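Local structure of tyrosyl-tRNA synthetase (Aeropyrum pernix, 2CYA) at residues 13-18 / 59-64; 23-28 / 193-198. The protein probably catalyses the ATP-dependent attachment of tyrosine to tRNA(Tyr), through a tyrosyl-adenylate intermediate, as a homodimeric class I aminoacyl-tRNA synthetase. All coordinates share one frame; numbering follows the deposited sequence.

Contact 1: 13-18 / 59-64; sequences IARNTV and VKDLVE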
loop_
_atom_site.group_PDB
_atom_site.type_symbol
_atom_site.label_atom_id
_atom_site.label_comp_id
_atom_site.label_asym_id
_atom_site.label_seq_id
_atom_site.Cartn_x
_atom_site.Cartn_y
_atom_site.Cartn_z
ATOM N N ILE A 13 5.169 -16.735 -30.033
ATOM C CA ILE A 13 4.698 -15.931 -28.911
ATOM C C ILE A 13 3.394 -15.221 -29.268
ATOM O O ILE A 13 2.469 -15.163 -28.454
ATOM C CB ILE A 13 5.761 -14.865 -28.502
ATOM C CG1 ILE A 13 6.953 -15.555 -27.856
ATOM C CG2 ILE A 13 5.157 -13.843 -27.566
ATOM C CD1 ILE A 13 8.135 -14.646 -27.640
ATOM N N ALA A 14 3.304 -14.696 -30.485
ATOM C CA ALA A 14 2.111 -13.970 -30.903
ATOM C C ALA A 14 0.886 -14.820 -31.206
ATOM O O ALA A 14 -0.242 -14.346 -31.078
ATOM C CB ALA A 14 2.426 -13.103 -32.115
ATOM N N ARG A 15 1.106 -16.066 -31.606
ATOM C CA ARG A 15 0.013 -16.967 -31.972
ATOM C C ARG A 15 -1.170 -16.964 -30.996
ATOM O O ARG A 15 -1.019 -17.237 -29.809
ATOM C CB ARG A 15 0.561 -18.399 -32.169
ATOM C CG ARG A 15 0.360 -19.352 -30.996
ATOM C CD ARG A 15 1.513 -20.348 -30.813
ATOM N NE ARG A 15 1.622 -21.312 -31.895
ATOM C CZ ARG A 15 1.880 -22.606 -31.721
ATOM N NH1 ARG A 15 2.056 -23.099 -30.497
ATOM N NH2 ARG A 15 1.965 -23.411 -32.775
ATOM N N ASN A 16 -2.336 -16.606 -31.526
ATOM C CA ASN A 16 -3.591 -16.580 -30.793
ATOM C C ASN A 16 -3.804 -15.499 -29.730
ATOM O O ASN A 16 -4.796 -15.523 -29.001
ATOM C CB ASN A 16 -3.846 -17.958 -30.188
ATOM C CG ASN A 16 -4.185 -18.991 -31.242
ATOM O OD1 ASN A 16 -5.092 -18.784 -32.063
ATOM N ND2 ASN A 16 -3.459 -20.112 -31.231
ATOM N N THR A 17 -2.887 -14.550 -29.645
ATOM C CA THR A 17 -3.039 -13.478 -28.694
ATOM C C THR A 17 -3.985 -12.431 -29.282
ATOM O O THR A 17 -4.168 -12.357 -30.503
ATOM C CB THR A 17 -1.681 -12.843 -28.398
ATOM O OG1 THR A 17 -1.112 -12.347 -29.616
ATOM C CG2 THR A 17 -0.749 -13.879 -27.803
ATOM N N VAL A 18 -4.592 -11.635 -28.409
ATOM C CA VAL A 18 -5.501 -10.572 -28.822
ATOM C C VAL A 18 -4.674 -9.337 -29.204
ATOM O O VAL A 18 -5.025 -8.591 -30.116
ATOM C CB VAL A 18 -6.456 -10.172 -27.670
ATOM C CG1 VAL A 18 -7.269 -8.942 -28.062
ATOM C CG2 VAL A 18 -7.374 -11.321 -27.334
ATOM N N VAL A 59 1.722 -19.838 -21.860
ATOM C CA VAL A 59 2.909 -19.970 -21.024
ATOM C C VAL A 59 3.808 -20.977 -21.735
ATOM O O VAL A 59 5.014 -20.764 -21.888
ATOM C CB VAL A 59 2.563 -20.488 -19.608
ATOM C CG1 VAL A 59 3.846 -20.757 -18.824
ATOM C CG2 VAL A 59 1.703 -19.447 -18.874
ATOM N N LYS A 60 3.212 -22.076 -22.181
ATOM C CA LYS A 60 3.968 -23.099 -22.906
ATOM C C LYS A 60 4.676 -22.478 -24.111
ATOM O O LYS A 60 5.853 -22.747 -24.323
ATOM C CB LYS A 60 3.052 -24.230 -23.387
ATOM C CG LYS A 60 3.803 -25.280 -24.218
ATOM C CD LYS A 60 2.972 -26.549 -24.432
ATOM C CE LYS A 60 3.714 -27.547 -25.333
ATOM N NZ LYS A 60 3.214 -28.952 -25.193
ATOM N N ASP A 61 3.974 -21.645 -24.890
ATOM C CA ASP A 61 4.588 -21.000 -26.054
ATOM C C ASP A 61 5.789 -20.110 -25.668
ATOM O O ASP A 61 6.850 -20.191 -26.288
ATOM C CB ASP A 61 3.587 -20.124 -26.829
ATOM C CG ASP A 61 2.504 -20.929 -27.554
ATOM O OD1 ASP A 61 2.638 -22.156 -27.653
ATOM O OD2 ASP A 61 1.513 -20.325 -28.033
ATOM N N LEU A 62 5.620 -19.245 -24.665
ATOM C CA LEU A 62 6.715 -18.366 -24.242
ATOM C C LEU A 62 7.935 -19.153 -23.808
ATOM O O LEU A 62 9.059 -18.808 -24.174
ATOM C CB LEU A 62 6.272 -17.429 -23.114
ATOM C CG LEU A 62 5.783 -16.079 -23.631
ATOM C CD1 LEU A 62 4.562 -16.279 -24.522
ATOM C CD2 LEU A 62 5.440 -15.173 -22.463
ATOM N N VAL A 63 7.719 -20.212 -23.036
ATOM C CA VAL A 63 8.831 -21.046 -22.583
ATOM C C VAL A 63 9.581 -21.671 -23.773
ATOM O O VAL A 63 10.809 -21.707 -23.785
ATOM C CB VAL A 63 8.338 -22.198 -21.670
ATOM C CG1 VAL A 63 9.457 -23.233 -21.463
ATOM C CG2 VAL A 63 7.880 -21.639 -20.328
ATOM N N GLU A 64 8.846 -22.164 -24.766
ATOM C CA GLU A 64 9.486 -22.795 -25.926
ATOM C C GLU A 64 10.127 -21.744 -26.814
ATOM O O GLU A 64 10.950 -22.063 -27.666
ATOM C CB GLU A 64 8.471 -23.644 -26.722
ATOM C CG GLU A 64 7.815 -24.752 -25.875
ATOM C CD GLU A 64 6.819 -25.628 -26.644
ATOM O OE1 GLU A 64 6.152 -25.141 -27.593
ATOM O OE2 GLU A 64 6.690 -26.812 -26.272
#
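R15 reaches across to D61 and meets it almost at a right angle, the guanidinium plane turned 56° from the carboxylate. NH1 of R15 gives a hydrogen bond of 3.1 Å to OD1 of D61, which belongs to their salt bridge. It is not a straight bond: the N-H...O angle is 145°, and the nitrogen sits above the carboxylate plane, although OD1 stays close to the plane of the guanidinium. The arginine chain bends at chi2 and chi3 to bring NH1 there. K58 pairs with the other carboxylate oxygen, OD2, so D61 is shared between two basic groups, while NH2 of R15 goes on to D288. With an alanine here D61 would probably keep K58 but lose its second basic partner, and D288 would be likely to miss this charge. Next to the ion pair, CG2 of I13 packs on CD1 of L62 at 3.9 Å, their side chains crossing at about a right angle. R15 itself lies in the type II turn from A14 to T17, where A14 O accepts from both N and OG1 of T17. The contact joins the end of helix 5-14, just before edge strand 19-21, to helix 51-64 of the Rossmann-type fold.

Contact 2: 23-28 / 193-198; sequences EEELKG and LARDVA. With SO4 (sulfate ion), chain B.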
loop_
_atom_site.group_PDB
_atom_site.type_symbol
_atom_site.label_atom_id
_atom_site.label_comp_id
_atom_site.label_asym_id
_atom_site.label_seq_id
_atom_site.Cartn_x
_atom_site.Cartn_y
_atom_site.Cartn_z
ATOM N N GLU A 23 4.444 -4.881 -30.763
ATOM C CA GLU A 23 5.160 -5.909 -31.521
ATOM C C GLU A 23 6.586 -5.495 -31.852
ATOM O O GLU A 23 7.520 -6.296 -31.761
ATOM C CB GLU A 23 4.398 -6.252 -32.822
ATOM C CG GLU A 23 2.886 -6.451 -32.621
ATOM C CD GLU A 23 2.183 -7.127 -33.812
ATOM O OE1 GLU A 23 2.647 -6.981 -34.965
ATOM O OE2 GLU A 23 1.143 -7.791 -33.586
ATOM N N GLU A 24 6.776 -4.240 -32.221
ATOM C CA GLU A 24 8.126 -3.809 -32.550
ATOM C C GLU A 24 9.003 -3.923 -31.320
ATOM O O GLU A 24 10.161 -4.339 -31.412
ATOM C CB GLU A 24 8.141 -2.379 -33.092
ATOM C CG GLU A 24 9.514 -1.978 -33.614
ATOM C CD GLU A 24 10.151 -3.043 -34.527
ATOM O OE1 GLU A 24 9.582 -3.348 -35.611
ATOM O OE2 GLU A 24 11.227 -3.576 -34.152
ATOM N N GLU A 25 8.461 -3.565 -30.160
ATOM C CA GLU A 25 9.247 -3.685 -28.941
ATOM C C GLU A 25 9.640 -5.149 -28.706
ATOM O O GLU A 25 10.795 -5.427 -28.401
ATOM C CB GLU A 25 8.463 -3.169 -27.738
ATOM C CG GLU A 25 8.336 -1.647 -27.653
ATOM C CD GLU A 25 7.356 -1.248 -26.570
ATOM O OE1 GLU A 25 7.102 -2.083 -25.683
ATOM O OE2 GLU A 25 6.836 -0.120 -26.599
ATOM N N LEU A 26 8.688 -6.075 -28.849
ATOM C CA LEU A 26 8.989 -7.499 -28.652
ATOM C C LEU A 26 10.038 -7.949 -29.653
ATOM O O LEU A 26 10.973 -8.663 -29.299
ATOM C CB LEU A 26 7.724 -8.375 -28.819
ATOM C CG LEU A 26 7.956 -9.889 -28.711
ATOM C CD1 LEU A 26 8.642 -10.262 -27.391
ATOM C CD2 LEU A 26 6.621 -10.604 -28.817
ATOM N N LYS A 27 9.895 -7.527 -30.905
ATOM C CA LYS A 27 10.881 -7.918 -31.907
ATOM C C LYS A 27 12.254 -7.363 -31.560
ATOM O O LYS A 27 13.272 -8.017 -31.792
ATOM C CB LYS A 27 10.439 -7.465 -33.306
ATOM C CG LYS A 27 9.285 -8.299 -33.854
ATOM C CD LYS A 27 8.708 -7.731 -35.138
ATOM C CE LYS A 27 7.587 -8.611 -35.675
ATOM N NZ LYS A 27 6.986 -8.076 -36.935
ATOM N N GLY A 28 12.288 -6.163 -30.979
ATOM C CA GLY A 28 13.568 -5.588 -30.596
ATOM C C GLY A 28 14.172 -6.410 -29.471
ATOM O O GLY A 28 15.387 -6.615 -29.415
ATOM N N LEU A 193 -0.617 0.925 -17.038
ATOM C CA LEU A 193 -0.111 1.744 -15.946
ATOM C C LEU A 193 1.360 1.399 -15.730
ATOM O O LEU A 193 2.187 2.279 -15.464
ATOM C CB LEU A 193 -0.893 1.438 -14.664
ATOM C CG LEU A 193 -0.372 2.130 -13.401
ATOM C CD1 LEU A 193 -0.356 3.649 -13.618
ATOM C CD2 LEU A 193 -1.241 1.743 -12.218
ATOM N N ALA A 194 1.699 0.112 -15.827
ATOM C CA ALA A 194 3.103 -0.287 -15.616
ATOM C C ALA A 194 3.980 0.350 -16.690
ATOM O O ALA A 194 5.056 0.886 -16.404
ATOM C CB ALA A 194 3.244 -1.810 -15.677
ATOM N N ARG A 195 3.512 0.294 -17.935
ATOM C CA ARG A 195 4.264 0.862 -19.058
ATOM C C ARG A 195 4.386 2.373 -18.938
ATOM O O ARG A 195 5.417 2.944 -19.283
ATOM C CB ARG A 195 3.584 0.516 -20.394
ATOM C CG ARG A 195 3.713 -0.953 -20.798
ATOM C CD ARG A 195 2.879 -1.251 -22.044
ATOM N NE ARG A 195 3.236 -0.404 -23.186
ATOM C CZ ARG A 195 4.317 -0.566 -23.940
ATOM N NH1 ARG A 195 5.186 -1.554 -23.693
ATOM N NH2 ARG A 195 4.536 0.270 -24.944
ATOM N N ASP A 196 3.332 3.021 -18.451
ATOM C CA ASP A 196 3.345 4.480 -18.319
ATOM C C ASP A 196 4.238 4.962 -17.198
ATOM O O ASP A 196 4.618 6.122 -17.165
ATOM C CB ASP A 196 1.946 5.021 -18.036
ATOM C CG ASP A 196 1.120 5.177 -19.283
ATOM O OD1 ASP A 196 1.699 5.078 -20.385
ATOM O OD2 ASP A 196 -0.100 5.403 -19.155
ATOM N N VAL A 197 4.574 4.060 -16.285
ATOM C CA VAL A 197 5.359 4.405 -15.119
ATOM C C VAL A 197 6.801 3.924 -15.109
ATOM O O VAL A 197 7.656 4.524 -14.452
ATOM C CB VAL A 197 4.598 3.876 -13.864
ATOM C CG1 VAL A 197 5.549 3.534 -12.741
ATOM C CG2 VAL A 197 3.586 4.910 -13.432
ATOM N N ALA A 198 7.075 2.859 -15.849
ATOM C CA ALA A 198 8.405 2.255 -15.889
ATOM C C ALA A 198 9.616 3.190 -16.058
ATOM O O ALA A 198 10.575 3.108 -15.292
ATOM C CB ALA A 198 8.437 1.166 -16.971
HETATM S S SO4 B . 2.948 -2.573 -32.811
HETATM O O1 SO4 B . 2.410 -2.797 -34.226
HETATM O O2 SO4 B . 2.481 -1.181 -32.383
HETATM O O3 SO4 B . 2.299 -3.511 -31.963
HETATM O O4 SO4 B . 4.364 -2.462 -32.961
#
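E25 and R195 face each other from two helical segments whose backbones stay well apart, the CA atoms of this pair, the nearest across the contact, being 12.0 Å from each other. The side chains span that distance from opposite directions. R195 grips the carboxylate end-on with two nitrogens: NH1 binds OE1 of E25 at 2.8 Å, and NH2 binds OE2 of E25 at 2.9 Å. Both oxygens use their syn lone pairs, and the two flat groups lie nearly coplanar, 20° apart. The NH2 bond is almost perfectly straight at 178°, the NH1 bond a little less so. E25 gets there with CG anti to its carbonyl carbon (chi1 -74°) and the chain extended beyond it, whereas R195 bends at chi3 to present its NH1-NH2 edge. The paired bonds hold the carboxylate against rotation. NH1 of R195 has a second acceptor in the carbonyl oxygen of P206, which helps to fix the guanidinium, and the arginine chain also touches T22 and K205.

At the start of helix 23-32 a sulfate, probably from the crystallisation liquor, is held by backbone amides. N of E23 gives a 2.8 Å bond to O3 of the sulfate, and N of E24 gives a 3.1 Å bond to its O4. N of E25 turns instead to OG1 of T22. The positive end of the helix would probably favour an anion here, even with glutamates close by. An anion at the amides of a helix N-terminus is a familiar arrangement; here it lies beside a bidentate carboxylate-guanidinium bridge that joins helix 23-32, just after edge strand 19-21, to helix 188-198 of the Rossmann-type fold.

Both contacts join helices that flank edge strand 19-21 to other helices of the Rossmann-type fold, and their centres lie about 17 Å apart. Contact 1 is the more buried, combining apolar packing with a skewed ion pair in a wider charge network; contact 2 is partly buried and spans two separated helices by one planar, two-pronged salt bridge, with an anion at a helix start close by. They share no helix, yet they touch: I13 CG2 of contact 1 packs on L26 CD2 of contact 2 at 3.8 Å. Helices 5-14 and 23-32 therefore pack on each other while reaching separately to helices 51-64 and 188-198. Along the sequence their segments alternate.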